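Local coordinates for protein EccC5 (Mycobacterium xenopi RIVM700367, PDB 7B9F) that probably acts as the FtsK/SpoIIIE-type ATPase component of the mycobacterial ESX-5 type VII secretion system, powering protein export, at residues Val16-Leu27 with Glu173-Pro183; Ala122-His133 with Val205-Val213. One frame throughout, in Å; residues are numbered along the deposited sequence.

Interaction 1. Residues Val16-Leu27 with Glu173-Pro183; sequences VKPENIVLPTPL and EVTWGEPQNMP
A short two-stranded parallel sheet pairs the chain around Ile21 with that around Trp176, the short strand axes 24° apart. Its regular part is centred on Ile21, whose two backbone groups bond to the residues flanking Trp176: Ile21 N donates to Thr175 O (3.1 Å), and Ile21 O accepts from Gly177 N (2.6 Å). Two residues on, Leu23 N donates to Gly177 O (3.2 Å) and carries the pairing past the strand end. Nearer the start, Glu19 O lends an in-plane lone pair to Thr175 OG1 (2.8 Å). The hydroxyl points there because it sits between its own backbone N and carbonyl carbon (chi1 42°).

On one face Ile21 and Trp176 run side by side. Ile21 CG1 lies opposite the carbonyl carbon and beside the backbone N (chi1 -56°), leaving CG2 to meet Trp176 CZ3 at 3.6 Å. Leu23 comes across the indole at about a right angle, its CD2 3.7 Å from Trp176 CE3, while its CB and CD1 pack on Pro179. Trp176 NE1 bonds to Gln203 O, and Phe199 of helix 190-202 meets the indole edge-to-face.

Beyond the strands, Thr25 OG1 holds Gln180 O (2.9 Å), approaching nearly end-on to the carbonyl, and the Pro26 ring lies against Met182 SD. The motif is a short parallel strand pair continued by proline-rich extended chain, laying the N-terminal segment along sequence-distant residues beside helix 190-202.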
loop_
_atom_site.group_PDB
_atom_site.type_symbol
_atom_site.label_atom_id
_atom_site.label_comp_id
_atom_site.label_asym_id
_atom_site.label_seq_id
_atom_site.Cartn_x
_atom_site.Cartn_y
_atom_site.Cartn_z
ATOM N N VAL C 16 -36.228 6.612 -0.517
ATOM C CA VAL C 16 -36.172 5.572 0.498
ATOM C C VAL C 16 -37.582 5.036 0.698
ATOM O O VAL C 16 -38.561 5.787 0.627
ATOM C CB VAL C 16 -35.556 6.091 1.817
ATOM C CG1 VAL C 16 -36.444 7.123 2.496
ATOM C CG2 VAL C 16 -35.260 4.944 2.752
ATOM N N LYS C 17 -37.693 3.723 0.862
ATOM C CA LYS C 17 -39.006 3.127 1.021
ATOM C C LYS C 17 -39.125 2.427 2.364
ATOM O O LYS C 17 -38.199 1.725 2.785
ATOM C CB LYS C 17 -39.312 2.153 -0.126
ATOM C CG LYS C 17 -38.439 0.924 -0.207
ATOM C CD LYS C 17 -38.868 0.030 -1.350
ATOM C CE LYS C 17 -38.505 0.631 -2.691
ATOM N NZ LYS C 17 -37.034 0.718 -2.911
ATOM N N PRO C 18 -40.203 2.668 3.097
ATOM C CA PRO C 18 -40.422 1.947 4.353
ATOM C C PRO C 18 -40.773 0.488 4.104
ATOM O O PRO C 18 -41.257 0.122 3.033
ATOM C CB PRO C 18 -41.585 2.704 5.001
ATOM C CG PRO C 18 -41.611 4.024 4.315
ATOM C CD PRO C 18 -41.168 3.756 2.918
ATOM N N GLU C 19 -40.509 -0.347 5.105
ATOM C CA GLU C 19 -40.859 -1.757 5.062
ATOM C C GLU C 19 -41.412 -2.173 6.412
ATOM O O GLU C 19 -41.366 -1.421 7.387
ATOM C CB GLU C 19 -39.667 -2.660 4.732
ATOM C CG GLU C 19 -39.102 -2.520 3.342
ATOM C CD GLU C 19 -38.137 -1.360 3.220
ATOM O OE1 GLU C 19 -37.863 -0.699 4.247
ATOM O OE2 GLU C 19 -37.640 -1.115 2.103
ATOM N N ASN C 20 -41.949 -3.386 6.451
ATOM C CA ASN C 20 -42.350 -4.014 7.701
ATOM C C ASN C 20 -42.045 -5.495 7.567
ATOM O O ASN C 20 -42.628 -6.175 6.719
ATOM C CB ASN C 20 -43.832 -3.770 7.988
ATOM C CG ASN C 20 -44.241 -4.219 9.371
ATOM O OD1 ASN C 20 -43.435 -4.743 10.134
ATOM N ND2 ASN C 20 -45.507 -4.010 9.705
ATOM N N ILE C 21 -41.124 -5.988 8.388
ATOM C CA ILE C 21 -40.583 -7.335 8.263
ATOM C C ILE C 21 -40.768 -8.043 9.593
ATOM O O ILE C 21 -40.233 -7.599 10.614
ATOM C CB ILE C 21 -39.105 -7.327 7.866
ATOM C CG1 ILE C 21 -38.904 -6.546 6.573
ATOM C CG2 ILE C 21 -38.604 -8.739 7.711
ATOM C CD1 ILE C 21 -39.605 -7.157 5.396
ATOM N N VAL C 22 -41.530 -9.134 9.592
ATOM C CA VAL C 22 -41.659 -9.951 10.790
ATOM C C VAL C 22 -40.424 -10.824 10.954
ATOM O O VAL C 22 -39.902 -11.387 9.984
ATOM C CB VAL C 22 -42.948 -10.783 10.739
ATOM C CG1 VAL C 22 -44.150 -9.871 10.863
ATOM C CG2 VAL C 22 -43.036 -11.554 9.437
ATOM N N LEU C 23 -39.926 -10.911 12.181
ATOM C CA LEU C 23 -38.795 -11.765 12.476
ATOM C C LEU C 23 -39.217 -13.231 12.453
ATOM O O LEU C 23 -40.385 -13.551 12.671
ATOM C CB LEU C 23 -38.213 -11.406 13.838
ATOM C CG LEU C 23 -37.531 -10.049 13.902
ATOM C CD1 LEU C 23 -37.064 -9.754 15.309
ATOM C CD2 LEU C 23 -36.375 -10.030 12.937
ATOM N N PRO C 24 -38.283 -14.144 12.187
ATOM C CA PRO C 24 -38.633 -15.566 12.194
ATOM C C PRO C 24 -38.806 -16.103 13.603
ATOM O O PRO C 24 -38.173 -15.638 14.550
ATOM C CB PRO C 24 -37.441 -16.227 11.491
ATOM C CG PRO C 24 -36.656 -15.111 10.905
ATOM C CD PRO C 24 -36.882 -13.963 11.806
ATOM N N THR C 25 -39.669 -17.096 13.728
ATOM C CA THR C 25 -39.935 -17.707 15.022
ATOM C C THR C 25 -38.790 -18.630 15.421
ATOM O O THR C 25 -38.398 -19.495 14.634
ATOM C CB THR C 25 -41.237 -18.487 14.966
ATOM O OG1 THR C 25 -42.295 -17.621 14.541
ATOM C CG2 THR C 25 -41.566 -19.051 16.322
ATOM N N PRO C 26 -38.234 -18.479 16.618
ATOM C CA PRO C 26 -37.133 -19.346 17.042
ATOM C C PRO C 26 -37.595 -20.773 17.268
ATOM O O PRO C 26 -38.781 -21.057 17.428
ATOM C CB PRO C 26 -36.673 -18.714 18.355
ATOM C CG PRO C 26 -37.147 -17.330 18.289
ATOM C CD PRO C 26 -38.441 -17.372 17.555
ATOM N N LEU C 27 -36.623 -21.678 17.284
ATOM C CA LEU C 27 -36.921 -23.088 17.454
ATOM C C LEU C 27 -37.313 -23.383 18.896
ATOM O O LEU C 27 -37.186 -22.548 19.792
ATOM C CB LEU C 27 -35.724 -23.940 17.056
ATOM C CG LEU C 27 -35.178 -23.682 15.661
ATOM C CD1 LEU C 27 -34.020 -24.609 15.398
ATOM C CD2 LEU C 27 -36.268 -23.873 14.631
ATOM N N GLU C 173 -35.627 2.258 8.426
ATOM C CA GLU C 173 -36.955 2.302 7.843
ATOM C C GLU C 173 -37.669 0.963 7.906
ATOM O O GLU C 173 -38.896 0.933 7.782
ATOM C CB GLU C 173 -36.870 2.766 6.393
ATOM C CG GLU C 173 -36.532 4.242 6.198
ATOM C CD GLU C 173 -37.688 5.204 6.454
ATOM O OE1 GLU C 173 -37.787 6.196 5.703
ATOM O OE2 GLU C 173 -38.492 5.000 7.388
ATOM N N VAL C 174 -36.949 -0.133 8.097
ATOM C CA VAL C 174 -37.589 -1.421 8.312
ATOM C C VAL C 174 -38.075 -1.488 9.751
ATOM O O VAL C 174 -37.372 -1.084 10.683
ATOM C CB VAL C 174 -36.637 -2.578 7.973
ATOM C CG1 VAL C 174 -36.358 -2.592 6.496
ATOM C CG2 VAL C 174 -35.332 -2.453 8.715
ATOM N N THR C 175 -39.301 -1.939 9.935
ATOM C CA THR C 175 -39.878 -2.096 11.260
ATOM C C THR C 175 -39.929 -3.582 11.569
ATOM O O THR C 175 -40.720 -4.318 10.976
ATOM C CB THR C 175 -41.265 -1.469 11.331
ATOM O OG1 THR C 175 -41.991 -1.789 10.140
ATOM C CG2 THR C 175 -41.149 0.034 11.452
ATOM N N TRP C 176 -39.081 -4.022 12.487
ATOM C CA TRP C 176 -38.986 -5.438 12.809
ATOM C C TRP C 176 -40.226 -5.859 13.574
ATOM O O TRP C 176 -40.396 -5.515 14.744
ATOM C CB TRP C 176 -37.722 -5.717 13.604
ATOM C CG TRP C 176 -36.502 -5.400 12.842
ATOM C CD1 TRP C 176 -35.568 -4.473 13.159
ATOM C CD2 TRP C 176 -36.072 -6.006 11.622
ATOM N NE1 TRP C 176 -34.577 -4.460 12.215
ATOM C CE2 TRP C 176 -34.866 -5.395 11.260
ATOM C CE3 TRP C 176 -36.589 -7.010 10.802
ATOM C CZ2 TRP C 176 -34.168 -5.749 10.116
ATOM C CZ3 TRP C 176 -35.899 -7.357 9.670
ATOM C CH2 TRP C 176 -34.702 -6.731 9.336
ATOM N N GLY C 177 -41.111 -6.583 12.896
ATOM C CA GLY C 177 -42.271 -7.129 13.574
ATOM C C GLY C 177 -41.861 -8.122 14.646
ATOM O O GLY C 177 -40.929 -8.908 14.469
ATOM N N GLU C 178 -42.548 -8.054 15.772
ATOM C CA GLU C 178 -42.338 -8.972 16.878
ATOM C C GLU C 178 -42.673 -10.382 16.415
ATOM O O GLU C 178 -43.778 -10.603 15.898
ATOM C CB GLU C 178 -43.239 -8.551 18.038
ATOM C CG GLU C 178 -43.020 -9.204 19.401
ATOM C CD GLU C 178 -41.575 -9.505 19.734
ATOM O OE1 GLU C 178 -40.710 -8.611 19.602
ATOM O OE2 GLU C 178 -41.304 -10.652 20.141
ATOM N N PRO C 179 -41.760 -11.346 16.534
ATOM C CA PRO C 179 -42.058 -12.698 16.048
ATOM C C PRO C 179 -43.137 -13.355 16.889
ATOM O O PRO C 179 -43.047 -13.405 18.115
ATOM C CB PRO C 179 -40.718 -13.426 16.179
ATOM C CG PRO C 179 -40.004 -12.696 17.235
ATOM C CD PRO C 179 -40.398 -11.259 17.079
ATOM N N GLN C 180 -44.171 -13.833 16.217
ATOM C CA GLN C 180 -45.267 -14.493 16.898
ATOM C C GLN C 180 -44.922 -15.955 17.160
ATOM O O GLN C 180 -43.962 -16.501 16.610
ATOM C CB GLN C 180 -46.540 -14.358 16.073
ATOM C CG GLN C 180 -46.476 -15.065 14.740
ATOM C CD GLN C 180 -47.731 -14.855 13.923
ATOM O OE1 GLN C 180 -48.679 -14.217 14.377
ATOM N NE2 GLN C 180 -47.741 -15.387 12.708
ATOM N N ASN C 181 -45.725 -16.579 18.029
ATOM C CA ASN C 181 -45.542 -17.964 18.474
ATOM C C ASN C 181 -44.184 -18.173 19.136
ATOM O O ASN C 181 -43.523 -19.188 18.919
ATOM C CB ASN C 181 -45.737 -18.956 17.329
ATOM C CG ASN C 181 -47.134 -18.932 16.781
ATOM O OD1 ASN C 181 -47.354 -18.557 15.632
ATOM N ND2 ASN C 181 -48.097 -19.326 17.603
ATOM N N MET C 182 -43.766 -17.209 19.944
ATOM C CA MET C 182 -42.551 -17.373 20.724
ATOM C C MET C 182 -42.727 -18.513 21.718
ATOM O O MET C 182 -43.711 -18.528 22.466
ATOM C CB MET C 182 -42.215 -16.089 21.474
ATOM C CG MET C 182 -41.691 -14.973 20.609
ATOM S SD MET C 182 -39.988 -15.218 20.079
ATOM C CE MET C 182 -39.249 -15.906 21.558
ATOM N N PRO C 183 -41.821 -19.481 21.748
ATOM C CA PRO C 183 -41.896 -20.524 22.770
ATOM C C PRO C 183 -41.540 -19.968 24.136
ATOM O O PRO C 183 -40.904 -18.920 24.266
ATOM C CB PRO C 183 -40.864 -21.551 22.306
ATOM C CG PRO C 183 -39.914 -20.774 21.495
ATOM C CD PRO C 183 -40.705 -19.700 20.820
#

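Interaction 2. Residues Ala122-His133 with Val205-Val213; sequences ADSMDANYRWFH and VVYNLPKMV
Tyr129 and Met212 meet where helix 97-132 crosses strand 209-214, the short segment axes 8.2 Å apart and inclined at 52°.

Among the aromatic contacts, Met212 carries most. Its CE lies over the centre of the Tyr129 ring, and its SD stands above the same face, 5.2 Å from the Tyr129 centroid, a Met-aromatic contact at some distance. Met125 CG of the same helix covers the opposite face of that ring. Met212 CG stands over His133, 3.9 Å from the imidazole centroid, in a CH-pi contact; His133 NE2 bonds to Asn159 OD1.

The aliphatic packing runs back along the helix to Ala122. Met125 is extended through chi2 and bends only at chi3 (71°), which turns CE between Leu209 CD1 (3.6 Å) and Val206 CG2 (3.7 Å). A turn earlier Ala122 CB touches Val206 CG1.

The polar contacts gather on Arg130. NH2 bonds to Asn208 O (2.7 Å, 163° at the hydrogen) and NH1 adds a weak bond to the same oxygen. This carbonyl oxygen lies in the guanidinium plane, yet the donor stands well above the carbonyl plane, so no lone pair is addressed squarely. Pro210 CD covers one guanidinium face, 3.8 Å from Arg130 CZ. Asn208 and Leu209 form a G1 beta bulge opposite Gly168, and the carbonyl gripped by Arg130 belongs to its first residue. Arg130 NH2 also forms a salt bridge with an acidic side chain of another protein's chain.

Chemically, then, the helix is held by apolar and sulfur-aromatic packing on the strand and on Val206 before the corner, while an arginine clasps the bulge carbonyl and joins this buried interface to a neighbouring protein.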
loop_
_atom_site.group_PDB
_atom_site.type_symbol
_atom_site.label_atom_id
_atom_site.label_comp_id
_atom_site.label_asym_id
_atom_site.label_seq_id
_atom_site.Cartn_x
_atom_site.Cartn_y
_atom_site.Cartn_z
ATOM N N ALA C 122 -30.871 0.204 4.599
ATOM C CA ALA C 122 -30.026 1.155 5.303
ATOM C C ALA C 122 -29.162 1.951 4.341
ATOM O O ALA C 122 -28.946 3.145 4.551
ATOM C CB ALA C 122 -29.157 0.426 6.322
ATOM N N ASP C 123 -28.661 1.314 3.283
ATOM C CA ASP C 123 -27.900 2.052 2.281
ATOM C C ASP C 123 -28.773 3.062 1.565
ATOM O O ASP C 123 -28.318 4.170 1.261
ATOM C CB ASP C 123 -27.271 1.101 1.272
ATOM C CG ASP C 123 -26.129 0.314 1.854
ATOM O OD1 ASP C 123 -25.693 0.645 2.973
ATOM O OD2 ASP C 123 -25.657 -0.629 1.188
ATOM N N SER C 124 -30.027 2.699 1.283
ATOM C CA SER C 124 -30.934 3.658 0.662
ATOM C C SER C 124 -31.140 4.878 1.548
ATOM O O SER C 124 -31.053 6.021 1.081
ATOM C CB SER C 124 -32.274 2.998 0.362
ATOM O OG SER C 124 -33.220 3.972 -0.031
ATOM N N MET C 125 -31.372 4.654 2.839
ATOM C CA MET C 125 -31.629 5.775 3.737
ATOM C C MET C 125 -30.365 6.600 3.975
ATOM O O MET C 125 -30.427 7.827 4.125
ATOM C CB MET C 125 -32.247 5.263 5.035
ATOM C CG MET C 125 -32.608 6.333 6.026
ATOM S SD MET C 125 -33.366 5.621 7.490
ATOM C CE MET C 125 -31.960 4.837 8.243
ATOM N N ASP C 126 -29.206 5.938 4.000
ATOM C CA ASP C 126 -27.924 6.635 4.072
ATOM C C ASP C 126 -27.730 7.568 2.891
ATOM O O ASP C 126 -27.346 8.731 3.063
ATOM C CB ASP C 126 -26.789 5.616 4.107
ATOM C CG ASP C 126 -25.425 6.257 4.224
ATOM O OD1 ASP C 126 -25.332 7.432 4.619
ATOM O OD2 ASP C 126 -24.429 5.588 3.888
ATOM N N ALA C 127 -27.938 7.053 1.680
ATOM C CA ALA C 127 -27.791 7.879 0.491
ATOM C C ALA C 127 -28.762 9.040 0.523
ATOM O O ALA C 127 -28.408 10.155 0.131
ATOM C CB ALA C 127 -27.999 7.042 -0.765
ATOM N N ASN C 128 -29.973 8.810 1.034
ATOM C CA ASN C 128 -30.944 9.892 1.117
ATOM C C ASN C 128 -30.468 10.995 2.054
ATOM O O ASN C 128 -30.395 12.164 1.662
ATOM C CB ASN C 128 -32.289 9.355 1.575
ATOM C CG ASN C 128 -33.304 10.442 1.734
ATOM O OD1 ASN C 128 -33.715 11.059 0.763
ATOM N ND2 ASN C 128 -33.713 10.695 2.965
ATOM N N TYR C 129 -30.090 10.637 3.281
ATOM C CA TYR C 129 -29.670 11.662 4.237
ATOM C C TYR C 129 -28.424 12.400 3.775
ATOM O O TYR C 129 -28.358 13.630 3.869
ATOM C CB TYR C 129 -29.437 11.060 5.616
ATOM C CG TYR C 129 -30.703 10.819 6.374
ATOM C CD1 TYR C 129 -31.882 11.413 5.976
ATOM C CD2 TYR C 129 -30.718 10.022 7.497
ATOM C CE1 TYR C 129 -33.040 11.206 6.659
ATOM C CE2 TYR C 129 -31.876 9.810 8.190
ATOM C CZ TYR C 129 -33.034 10.404 7.767
ATOM O OH TYR C 129 -34.202 10.200 8.454
ATOM N N ARG C 130 -27.436 11.684 3.247
ATOM C CA ARG C 130 -26.226 12.397 2.867
ATOM C C ARG C 130 -26.385 13.130 1.547
ATOM O O ARG C 130 -25.567 13.997 1.235
ATOM C CB ARG C 130 -25.038 11.456 2.828
ATOM C CG ARG C 130 -24.719 10.990 4.206
ATOM C CD ARG C 130 -23.408 10.284 4.300
ATOM N NE ARG C 130 -22.975 10.319 5.679
ATOM C CZ ARG C 130 -23.174 9.321 6.523
ATOM N NH1 ARG C 130 -23.760 8.214 6.106
ATOM N NH2 ARG C 130 -22.781 9.420 7.777
ATOM N N TRP C 131 -27.416 12.815 0.768
ATOM C CA TRP C 131 -27.854 13.754 -0.248
ATOM C C TRP C 131 -28.352 15.028 0.397
ATOM O O TRP C 131 -27.985 16.132 -0.010
ATOM C CB TRP C 131 -28.951 13.127 -1.103
ATOM C CG TRP C 131 -29.489 14.021 -2.163
ATOM C CD1 TRP C 131 -30.536 14.879 -2.054
ATOM C CD2 TRP C 131 -29.002 14.152 -3.496
ATOM N NE1 TRP C 131 -30.738 15.533 -3.238
ATOM C CE2 TRP C 131 -29.806 15.102 -4.141
ATOM C CE3 TRP C 131 -27.964 13.554 -4.208
ATOM C CZ2 TRP C 131 -29.602 15.472 -5.457
ATOM C CZ3 TRP C 131 -27.765 13.919 -5.511
ATOM C CH2 TRP C 131 -28.580 14.868 -6.125
ATOM N N PHE C 132 -29.181 14.893 1.420
ATOM C CA PHE C 132 -29.867 16.072 1.915
ATOM C C PHE C 132 -29.031 16.839 2.931
ATOM O O PHE C 132 -29.282 18.025 3.158
ATOM C CB PHE C 132 -31.210 15.654 2.497
ATOM C CG PHE C 132 -32.262 15.431 1.453
ATOM C CD1 PHE C 132 -32.366 14.228 0.804
ATOM C CD2 PHE C 132 -33.111 16.419 1.092
ATOM C CE1 PHE C 132 -33.318 14.022 -0.162
ATOM C CE2 PHE C 132 -34.065 16.220 0.124
ATOM C CZ PHE C 132 -34.167 15.022 -0.498
ATOM N N HIS C 133 -28.043 16.191 3.549
ATOM C CA HIS C 133 -27.244 16.796 4.615
ATOM C C HIS C 133 -25.787 16.388 4.491
ATOM O O HIS C 133 -25.356 15.396 5.088
ATOM C CB HIS C 133 -27.774 16.394 5.987
ATOM C CG HIS C 133 -29.161 16.864 6.257
ATOM N ND1 HIS C 133 -29.489 18.197 6.317
ATOM C CD2 HIS C 133 -30.306 16.182 6.476
ATOM C CE1 HIS C 133 -30.779 18.318 6.570
ATOM N NE2 HIS C 133 -31.298 17.108 6.669
ATOM N N VAL C 205 -30.905 -0.255 14.841
ATOM C CA VAL C 205 -30.406 1.083 14.557
ATOM C C VAL C 205 -29.442 1.016 13.385
ATOM O O VAL C 205 -28.884 -0.033 13.066
ATOM C CB VAL C 205 -29.704 1.741 15.761
ATOM C CG1 VAL C 205 -30.658 1.947 16.912
ATOM C CG2 VAL C 205 -28.591 0.870 16.216
ATOM N N VAL C 206 -29.261 2.160 12.738
ATOM C CA VAL C 206 -28.277 2.344 11.679
ATOM C C VAL C 206 -27.186 3.249 12.213
ATOM O O VAL C 206 -27.478 4.283 12.821
ATOM C CB VAL C 206 -28.906 2.944 10.416
ATOM C CG1 VAL C 206 -27.953 2.828 9.267
ATOM C CG2 VAL C 206 -30.155 2.212 10.093
ATOM N N TYR C 207 -25.939 2.871 11.985
ATOM C CA TYR C 207 -24.827 3.536 12.635
ATOM C C TYR C 207 -24.183 4.514 11.665
ATOM O O TYR C 207 -24.124 4.255 10.461
ATOM C CB TYR C 207 -23.795 2.523 13.105
ATOM C CG TYR C 207 -24.178 1.865 14.396
ATOM C CD1 TYR C 207 -23.721 2.337 15.602
ATOM C CD2 TYR C 207 -24.929 0.707 14.394
ATOM C CE1 TYR C 207 -24.063 1.721 16.778
ATOM C CE2 TYR C 207 -25.259 0.076 15.561
ATOM C CZ TYR C 207 -24.826 0.589 16.750
ATOM O OH TYR C 207 -25.158 -0.040 17.923
ATOM N N ASN C 208 -23.709 5.639 12.203
ATOM C CA ASN C 208 -22.998 6.684 11.464
ATOM C C ASN C 208 -23.880 7.253 10.352
ATOM O O ASN C 208 -23.548 7.215 9.171
ATOM C CB ASN C 208 -21.665 6.156 10.918
ATOM C CG ASN C 208 -20.750 7.253 10.404
ATOM O OD1 ASN C 208 -21.167 8.372 10.134
ATOM N ND2 ASN C 208 -19.478 6.926 10.279
ATOM N N LEU C 209 -25.018 7.749 10.751
ATOM C CA LEU C 209 -25.839 8.561 9.884
ATOM C C LEU C 209 -25.935 9.972 10.442
ATOM O O LEU C 209 -25.741 10.168 11.644
ATOM C CB LEU C 209 -27.244 7.976 9.728
ATOM C CG LEU C 209 -27.325 6.716 8.891
ATOM C CD1 LEU C 209 -28.759 6.446 8.602
ATOM C CD2 LEU C 209 -26.571 6.902 7.613
ATOM N N PRO C 210 -26.179 10.975 9.598
ATOM C CA PRO C 210 -26.273 12.348 10.095
ATOM C C PRO C 210 -27.384 12.525 11.108
ATOM O O PRO C 210 -28.502 12.052 10.919
ATOM C CB PRO C 210 -26.554 13.153 8.828
ATOM C CG PRO C 210 -25.957 12.365 7.774
ATOM C CD PRO C 210 -26.192 10.947 8.131
ATOM N N LYS C 211 -27.064 13.219 12.188
ATOM C CA LYS C 211 -28.039 13.580 13.197
ATOM C C LYS C 211 -28.375 15.042 13.014
ATOM O O LYS C 211 -27.493 15.866 12.780
ATOM C CB LYS C 211 -27.516 13.335 14.600
ATOM C CG LYS C 211 -27.227 11.895 14.849
ATOM C CD LYS C 211 -28.493 11.089 14.770
ATOM C CE LYS C 211 -29.389 11.364 15.944
ATOM N NZ LYS C 211 -30.599 10.511 15.902
ATOM N N MET C 212 -29.650 15.357 13.097
ATOM C CA MET C 212 -30.121 16.662 12.706
ATOM C C MET C 212 -30.863 17.321 13.855
ATOM O O MET C 212 -31.278 16.669 14.812
ATOM C CB MET C 212 -31.019 16.553 11.485
ATOM C CG MET C 212 -30.286 16.390 10.186
ATOM S SD MET C 212 -30.022 14.666 9.783
ATOM C CE MET C 212 -31.715 14.121 9.624
ATOM N N VAL C 213 -31.000 18.634 13.761
ATOM C CA VAL C 213 -31.698 19.427 14.758
ATOM C C VAL C 213 -32.645 20.359 14.024
ATOM O O VAL C 213 -32.218 21.101 13.136
ATOM C CB VAL C 213 -30.709 20.217 15.627
ATOM C CG1 VAL C 213 -31.387 21.382 16.279
ATOM C CG2 VAL C 213 -30.111 19.315 16.672
#

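Helix 97-132 relates the two contacts. Their centres are about 22 Å apart, yet their ends touch: Val16 CA of interaction 1 is 3.4 Å from Ser124 OG of interaction 2, and Glu173 CG lies 3.7 Å from Met125 SD. Met125 therefore serves both, its CB also meeting Val16 CG2 at 3.8 Å while its terminal methyl packs in interaction 2. The segments alternate along the chain: the N-terminal arm and the helix after it each pair with a segment that follows strand 162-170. Interaction 2 is buried, about 10 Å from the chain centre; interaction 1 lies nearer the surface, about 28 Å from that centre.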